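Local coordinates for flagellar motor switch protein FliG (Aquifex aeolicus, PDB 3HJL) that probably forms part of the rotor-mounted switch complex of the bacterial flagellar motor, where it helps to set the direction of flagellar rotation, at residues E147-Q150 with L156-E159. Sequence-based numbering, arbitrary orientation.
Sequences EIIQ and LKKE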
# COMPACT_ATOMS: atom_id res chain seq x y z
N GLU A 147 15.21 24.60 -7.75
CA GLU A 147 15.77 23.61 -8.68
C GLU A 147 14.70 23.00 -9.58
O GLU A 147 14.94 22.78 -10.77
CB GLU A 147 16.46 22.47 -7.94
CG GLU A 147 17.81 22.79 -7.34
CD GLU A 147 18.30 21.70 -6.39
OE1 GLU A 147 17.88 20.53 -6.54
OE2 GLU A 147 19.10 22.01 -5.49
N ILE A 148 13.53 22.70 -9.01
CA ILE A 148 12.41 22.15 -9.77
C ILE A 148 11.89 23.19 -10.75
O ILE A 148 11.68 22.89 -11.92
CB ILE A 148 11.25 21.68 -8.86
CG1 ILE A 148 11.68 20.50 -7.99
CG2 ILE A 148 10.06 21.30 -9.69
CD1 ILE A 148 10.76 20.25 -6.82
N ILE A 149 11.71 24.42 -10.26
CA ILE A 149 11.24 25.53 -11.11
C ILE A 149 12.15 25.73 -12.32
O ILE A 149 11.66 25.83 -13.44
CB ILE A 149 11.10 26.86 -10.32
CG1 ILE A 149 9.83 26.83 -9.45
CG2 ILE A 149 11.03 28.06 -11.27
CD1 ILE A 149 8.52 27.00 -10.23
N GLN A 150 13.46 25.70 -12.11
CA GLN A 150 14.43 25.86 -13.21
C GLN A 150 14.33 24.78 -14.31
O GLN A 150 14.59 25.07 -15.48
CB GLN A 150 15.85 25.93 -12.67
CG GLN A 150 16.16 27.27 -12.00
CD GLN A 150 17.55 27.32 -11.38
OE1 GLN A 150 18.18 26.29 -11.15
NE2 GLN A 150 18.03 28.54 -11.11
N LEU A 156 5.34 28.03 -17.29
CA LEU A 156 4.95 27.28 -16.09
C LEU A 156 5.72 27.78 -14.85
O LEU A 156 5.16 27.77 -13.75
CB LEU A 156 5.16 25.77 -16.30
CG LEU A 156 4.47 24.79 -15.33
CD1 LEU A 156 2.98 25.08 -15.16
CD2 LEU A 156 4.68 23.35 -15.81
N LYS A 157 6.98 28.21 -15.03
CA LYS A 157 7.76 28.84 -13.93
C LYS A 157 7.02 30.03 -13.32
O LYS A 157 6.86 30.12 -12.10
CB LYS A 157 9.11 29.37 -14.44
CG LYS A 157 10.13 28.33 -14.83
CD LYS A 157 11.39 28.99 -15.36
CE LYS A 157 12.38 27.99 -15.92
NZ LYS A 157 13.62 28.65 -16.39
N LYS A 158 6.53 30.89 -14.20
CA LYS A 158 5.85 32.12 -13.82
C LYS A 158 4.49 31.83 -13.17
O LYS A 158 4.12 32.47 -12.18
CB LYS A 158 5.64 33.01 -15.07
CG LYS A 158 6.94 33.37 -15.85
CD LYS A 158 6.65 33.92 -17.24
CE LYS A 158 7.87 33.85 -18.15
NZ LYS A 158 9.07 34.53 -17.58
N GLU A 159 3.77 30.86 -13.71
CA GLU A 159 2.42 30.53 -13.25
C GLU A 159 2.43 29.82 -11.90
O GLU A 159 1.53 30.04 -11.08
CB GLU A 159 1.69 29.68 -14.30
CG GLU A 159 0.19 29.53 -14.08
CD GLU A 159 -0.59 30.84 -14.16
OE1 GLU A 159 -1.65 30.95 -13.52
OE2 GLU A 159 -0.12 31.78 -14.85
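In the helical hairpin of the FliG middle domain, where helix 142-150 turns into helix 154-166, Ile149 and Lys157 meet across the closed end. Their CA atoms lie 5.6 Å apart, and the two side chains pass at a slant. CG2 of Ile149 does the side-chain touching: it stands 3.7 Å from CG of Lys157 and also lies near its CB, so a methyl group rests against the root of the lysine. The first torsion of Ile149 (chi1 -76°) sets CG2 opposite the backbone N and beside the carbonyl carbon, which brings it to the second helix. Ile149 CD1, the tip of the longer branch, comes within 4.0 Å of Lys157 O.

Lys157 in turn runs its methylene chain over the C-terminal end of the first helix. Beyond CG it is fully extended, and the chain passes the backbone oxygen of Ile149, with Lys157 CG 3.2 Å from Ile149 O. Lys157 CE lies 3.4 Å from the same oxygen, Ile149 O, and also approaches Gln150 O. The ammonium group makes no hydrogen bond to these carbonyls; Lys157 NZ stops 3.8 Å from Gln150 O and forms a salt bridge with Glu154, one turn earlier on its own helix. The positive charge near the last carbonyls of helix 142-150 is probably favourable electrostatically.

FliG is a largely helical protein described as an armadillo-type superhelix, and this turn lies in its middle domain. At this surface contact the two segments meet by van der Waals contact of a methyl group and a lysine chain, and of that chain with carbonyl oxygens, with no hydrogen bond between them. Ile149 also touches Val160 and Val161 of helix 154-166 and Leu137 of helix 130-137, on which Ile148 packs too. Arg163, part of the EHPQR motif, has its side chain about 9 Å from that of Ile149 and is salt-bridged to Glu159.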